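Local coordinates for PilX (Neisseria meningitidis, PDB 2OPE), which is a minor pilin of type IV pili that probably modulates the virulence properties of these filaments, in particular bacterial aggregation and adhesion, at residues N21-F26 against S40-F45; V61-V66 against R72-V77. All blocks are in the same frame, centred on the assembly; numbering follows the deposited sequence.

Overall arrangement
Both contacts belong to the type IV pilin fold, a long N-terminal helix packed on an antiparallel sheet, and both are partly buried. Contact 1 joins the C-terminal part of helix 5-28 to helix 35-48, its centre about 12 Å from the centre of the chain, through a small, mostly apolar interface with no direct hydrogen bond. Contact 2 is the more central, its centre about 7 Å from that of the chain, and pairs strands 59-65 and 74-80 through four backbone hydrogen bonds, burying more than twice as much surface. The contacts meet: Leu42 touches both Phe65 and Tyr74, while Ser23 packs against Tyr74, so the helix pair sits on one face of the hairpin.

Contact 1: N21-F26 against S40-F45; sequences NISKQF and SKLERF
A helix pair of the type IV pilin fold is joined here where the C-terminal part of the long N-terminal helix, at Ile22 and Ser23, meets Leu42 and Phe45 of helix 35-48. The two short helical segments run roughly antiparallel, at 148°, with their axes 11.0 Å apart. That spacing is wide for packed helices, and large side chains bridge it. Phe45 does most of this work. Its ring carbon CG stands anti to the backbone N (chi1 171°), which sends the ring out toward Ile22, and the two side chains cross at about a right angle. The closest pair is CG2 of Ile22 and CZ of Phe45, 3.6 Å apart. A branched aliphatic residue suits this place because both CB and CG2 of Ile22 can rest against the far end of the ring. Ser23 meets the same ring differently: its OG lies at the edge, near the ring plane, 3.7 Å from CD1 of Phe45. Ser23 is a buried residue, and its OG is hydrogen-bonded to the carbonyl O of Ile19, one turn back in the same helix. A serine is small enough to let Leu42 come close. The CD2 methyl of Leu42 reaches inward to 3.7 Å from CB of Ser23, and Leu42 also lies on Ile27 and Leu28, farther along the N-terminal helix. Farther out, a water links Lys41 to the other helix, though weakly. The nearly extended chain of Lys41 carries NZ to a salt bridge with Asp33, and NZ also donates to the water at 3.2 Å. That water in turn gives a weak bond to the backbone O of Phe26, 3.5 Å away.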
# COMPACT_ATOMS: atom_id res chain seq x y z
N ASN A 21 -7.00 3.15 -6.50
CA ASN A 21 -7.84 3.59 -7.60
C ASN A 21 -8.24 5.07 -7.45
O ASN A 21 -8.30 5.80 -8.44
CB ASN A 21 -9.07 2.69 -7.76
CG ASN A 21 -8.72 1.39 -8.39
OD1 ASN A 21 -7.70 1.28 -9.05
ND2 ASN A 21 -9.58 0.38 -8.24
N ILE A 22 -8.51 5.50 -6.23
CA ILE A 22 -8.81 6.89 -6.00
C ILE A 22 -7.57 7.78 -6.19
O ILE A 22 -7.70 8.90 -6.64
CB ILE A 22 -9.31 7.08 -4.59
CG1 ILE A 22 -10.65 6.34 -4.38
CG2 ILE A 22 -9.43 8.60 -4.24
CD1 ILE A 22 -11.19 6.58 -2.99
N SER A 23 -6.39 7.29 -5.76
CA SER A 23 -5.17 8.00 -5.99
C SER A 23 -4.92 8.22 -7.47
O SER A 23 -4.55 9.31 -7.90
CB SER A 23 -3.98 7.23 -5.37
OG SER A 23 -4.14 7.14 -3.94
N LYS A 24 -5.10 7.17 -8.26
CA LYS A 24 -4.81 7.25 -9.67
C LYS A 24 -5.78 8.23 -10.38
O LYS A 24 -5.38 9.07 -11.16
CB LYS A 24 -4.89 5.83 -10.25
CG LYS A 24 -5.23 5.71 -11.74
CD LYS A 24 -5.25 4.24 -12.22
CE LYS A 24 -5.17 4.09 -13.79
NZ LYS A 24 -4.79 2.66 -14.21
N GLN A 25 -7.06 8.14 -10.05
CA GLN A 25 -8.11 8.77 -10.85
C GLN A 25 -8.40 10.20 -10.35
O GLN A 25 -8.91 11.01 -11.10
CB GLN A 25 -9.39 7.94 -10.73
CG GLN A 25 -9.28 6.55 -11.31
CD GLN A 25 -8.91 6.56 -12.82
OE1 GLN A 25 -9.30 7.44 -13.59
NE2 GLN A 25 -8.15 5.57 -13.22
N PHE A 26 -8.08 10.48 -9.08
CA PHE A 26 -8.31 11.79 -8.52
C PHE A 26 -7.03 12.53 -8.22
O PHE A 26 -7.04 13.74 -8.13
CB PHE A 26 -9.23 11.72 -7.26
CG PHE A 26 -10.66 11.31 -7.60
CD1 PHE A 26 -11.62 12.27 -7.94
CD2 PHE A 26 -11.03 9.97 -7.67
CE1 PHE A 26 -12.91 11.89 -8.29
CE2 PHE A 26 -12.34 9.61 -8.00
CZ PHE A 26 -13.26 10.55 -8.29
N SER A 40 2.84 15.42 -2.22
CA SER A 40 2.29 15.66 -0.88
C SER A 40 0.81 15.35 -0.79
O SER A 40 0.35 14.87 0.24
CB SER A 40 2.60 17.08 -0.33
OG SER A 40 2.47 18.06 -1.31
N LYS A 41 0.07 15.63 -1.86
CA LYS A 41 -1.33 15.15 -1.93
C LYS A 41 -1.44 13.63 -1.76
O LYS A 41 -2.23 13.16 -0.92
CB LYS A 41 -2.02 15.63 -3.20
CG LYS A 41 -2.48 17.11 -3.15
CD LYS A 41 -3.18 17.45 -4.46
CE LYS A 41 -3.62 18.95 -4.57
NZ LYS A 41 -4.10 19.24 -5.97
N LEU A 42 -0.63 12.85 -2.46
CA LEU A 42 -0.69 11.41 -2.25
C LEU A 42 -0.49 11.05 -0.79
O LEU A 42 -1.24 10.24 -0.22
CB LEU A 42 0.35 10.68 -3.11
CG LEU A 42 -0.01 10.61 -4.61
CD1 LEU A 42 1.22 10.31 -5.46
CD2 LEU A 42 -1.15 9.62 -4.88
N GLU A 43 0.55 11.64 -0.19
CA GLU A 43 0.95 11.42 1.21
C GLU A 43 -0.15 11.81 2.20
O GLU A 43 -0.40 11.09 3.15
CB GLU A 43 2.31 12.12 1.51
CG GLU A 43 3.49 11.54 0.67
CD GLU A 43 4.80 12.32 0.82
OE1 GLU A 43 4.78 13.47 1.32
OE2 GLU A 43 5.86 11.79 0.45
N ARG A 44 -0.78 12.95 2.01
CA ARG A 44 -1.90 13.36 2.88
C ARG A 44 -3.09 12.45 2.70
O ARG A 44 -3.73 12.08 3.67
CB ARG A 44 -2.33 14.79 2.57
CG ARG A 44 -1.89 15.77 3.59
CD ARG A 44 -2.24 17.16 3.18
NE ARG A 44 -1.52 17.51 1.96
CZ ARG A 44 -0.43 18.26 1.95
NH1 ARG A 44 0.17 18.55 0.80
NH2 ARG A 44 0.04 18.75 3.11
N PHE A 45 -3.42 12.14 1.45
CA PHE A 45 -4.62 11.38 1.19
C PHE A 45 -4.48 9.99 1.79
O PHE A 45 -5.31 9.56 2.57
CB PHE A 45 -4.94 11.25 -0.30
CG PHE A 45 -6.07 10.28 -0.55
CD1 PHE A 45 -5.86 9.09 -1.27
CD2 PHE A 45 -7.28 10.49 0.06
CE1 PHE A 45 -6.91 8.19 -1.45
CE2 PHE A 45 -8.32 9.59 -0.11
CZ PHE A 45 -8.13 8.43 -0.86
O HOH W 1 -6.02 16.83 -6.86

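Contact 2: V61-V66 against R72-V77; sequences VSVHFV and RAYSLV
The imidazole of His64 meets the CG2 methyl of Val77 obliquely, the two side chains crossing at about a right angle, with CD2 of His64 3.5 Å from that CG2. CG of His64 lies beside its own backbone N (chi1 -55°), and the ring thus leans back along its strand to Ser62. There NE2 of His64 and OG of Ser62 share a 2.6 Å hydrogen bond that restrains the imidazole; either atom could be the donor. A water hydrogen-bonded to the same OG, in a direction left open, donates to the backbone O of Val77 and so bridges the strands.

The backbones form an antiparallel hairpin. Ser62 with Val77 and His64 with Ser75 are hydrogen-bonded pairs, each closed by two N-H...O bonds. The straightest runs from Val77 N to Ser62 O, 2.9 Å long with an angle of 169° at the hydrogen. From Ser75 N to His64 O the bond is 3.1 Å, and its donor is tilted 21° from the carbonyl plane. Val63 and Leu76 form the non-hydrogen-bonded pair between them.

On the face of the sheet carrying Val63, the contacts are mainly apolar. CG2 of Val63 meets CD1 of Tyr74 obliquely at 3.6 Å, while CB of Val63 receives CD2 of Leu76 at 3.8 Å. Compact, beta-branched valine fits between these longer neighbours. CE1 of Phe65 rests 3.7 Å from CB of Tyr74, whose ring leads away from strand 59-65, and its OH is hydrogen-bonded to OD1 of Asn20 on helix 5-28.

This apolar face is covered by helix 5-28, with Met16 on Leu76, and by helix 35-48, with Val46 on Val63. Strand 59-65 is outermost in the sheet within this chain, whereas strand 74-80 pairs on its other side with strand 89-93, through backbone bonds between Leu76 and Met92.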
# COMPACT_ATOMS: atom_id res chain seq x y z
N VAL A 61 -1.38 1.94 6.46
CA VAL A 61 -1.10 2.02 5.04
C VAL A 61 -0.28 3.29 4.72
O VAL A 61 -0.56 4.39 5.21
CB VAL A 61 -2.42 1.90 4.21
CG1 VAL A 61 -2.18 2.15 2.75
CG2 VAL A 61 -3.02 0.51 4.42
N SER A 62 0.79 3.14 3.91
CA SER A 62 1.62 4.31 3.58
C SER A 62 1.98 4.24 2.10
O SER A 62 1.89 3.16 1.53
CB SER A 62 2.86 4.34 4.46
OG SER A 62 3.51 3.07 4.42
N VAL A 63 2.39 5.37 1.51
CA VAL A 63 2.72 5.51 0.06
C VAL A 63 4.23 5.88 -0.06
O VAL A 63 4.80 6.61 0.77
CB VAL A 63 1.78 6.57 -0.66
CG1 VAL A 63 1.94 7.96 -0.02
CG2 VAL A 63 2.04 6.69 -2.11
N HIS A 64 4.90 5.34 -1.07
CA HIS A 64 6.35 5.44 -1.13
C HIS A 64 6.79 5.77 -2.53
O HIS A 64 6.13 5.43 -3.49
CB HIS A 64 6.97 4.13 -0.59
CG HIS A 64 6.49 3.78 0.79
ND1 HIS A 64 7.17 4.14 1.94
CD2 HIS A 64 5.35 3.16 1.21
CE1 HIS A 64 6.49 3.73 3.00
NE2 HIS A 64 5.38 3.13 2.59
N PHE A 65 7.91 6.46 -2.65
CA PHE A 65 8.39 7.02 -3.90
C PHE A 65 9.85 6.69 -4.06
O PHE A 65 10.65 6.85 -3.14
CB PHE A 65 8.23 8.55 -3.87
CG PHE A 65 6.82 8.99 -3.62
CD1 PHE A 65 5.93 9.15 -4.69
CD2 PHE A 65 6.36 9.20 -2.32
CE1 PHE A 65 4.61 9.50 -4.47
CE2 PHE A 65 5.07 9.56 -2.08
CZ PHE A 65 4.17 9.70 -3.15
N VAL A 66 10.24 6.26 -5.24
CA VAL A 66 11.65 6.10 -5.46
C VAL A 66 12.24 7.46 -5.79
O VAL A 66 13.32 7.81 -5.33
CB VAL A 66 11.92 5.08 -6.57
CG1 VAL A 66 13.40 5.16 -7.05
CG2 VAL A 66 11.61 3.69 -6.03
N ARG A 72 4.09 9.72 -9.88
CA ARG A 72 3.10 8.80 -10.42
C ARG A 72 3.54 7.36 -10.33
O ARG A 72 2.69 6.45 -10.37
CB ARG A 72 2.77 9.16 -11.87
CG ARG A 72 2.05 10.54 -11.99
CD ARG A 72 1.72 10.92 -13.42
NE ARG A 72 0.72 11.98 -13.39
CZ ARG A 72 1.03 13.25 -13.25
NH1 ARG A 72 0.09 14.17 -13.18
NH2 ARG A 72 2.30 13.60 -13.16
N ALA A 73 4.86 7.14 -10.23
CA ALA A 73 5.43 5.84 -9.86
C ALA A 73 5.57 5.78 -8.36
O ALA A 73 6.56 6.28 -7.81
CB ALA A 73 6.76 5.64 -10.48
N TYR A 74 4.59 5.21 -7.68
CA TYR A 74 4.68 5.03 -6.22
C TYR A 74 4.21 3.60 -5.94
O TYR A 74 3.68 2.92 -6.81
CB TYR A 74 3.82 6.05 -5.44
CG TYR A 74 2.31 5.93 -5.79
CD1 TYR A 74 1.53 4.90 -5.22
CD2 TYR A 74 1.69 6.79 -6.71
CE1 TYR A 74 0.20 4.75 -5.53
CE2 TYR A 74 0.33 6.64 -7.03
CZ TYR A 74 -0.41 5.59 -6.43
OH TYR A 74 -1.74 5.35 -6.75
N SER A 75 4.39 3.17 -4.71
CA SER A 75 3.80 1.94 -4.22
C SER A 75 3.11 2.18 -2.87
O SER A 75 3.44 3.13 -2.14
CB SER A 75 4.87 0.89 -4.09
OG SER A 75 5.84 1.33 -3.22
N LEU A 76 2.14 1.34 -2.57
CA LEU A 76 1.49 1.37 -1.30
C LEU A 76 1.97 0.18 -0.50
O LEU A 76 2.05 -0.93 -1.01
CB LEU A 76 -0.02 1.29 -1.48
CG LEU A 76 -0.70 2.38 -2.29
CD1 LEU A 76 -2.21 2.02 -2.55
CD2 LEU A 76 -0.58 3.70 -1.56
N VAL A 77 2.28 0.41 0.77
CA VAL A 77 2.67 -0.66 1.69
C VAL A 77 1.58 -0.80 2.79
O VAL A 77 1.14 0.16 3.39
CB VAL A 77 4.08 -0.33 2.28
CG1 VAL A 77 4.49 -1.27 3.35
CG2 VAL A 77 5.12 -0.30 1.16
O HOH W 2 2.65 1.18 6.09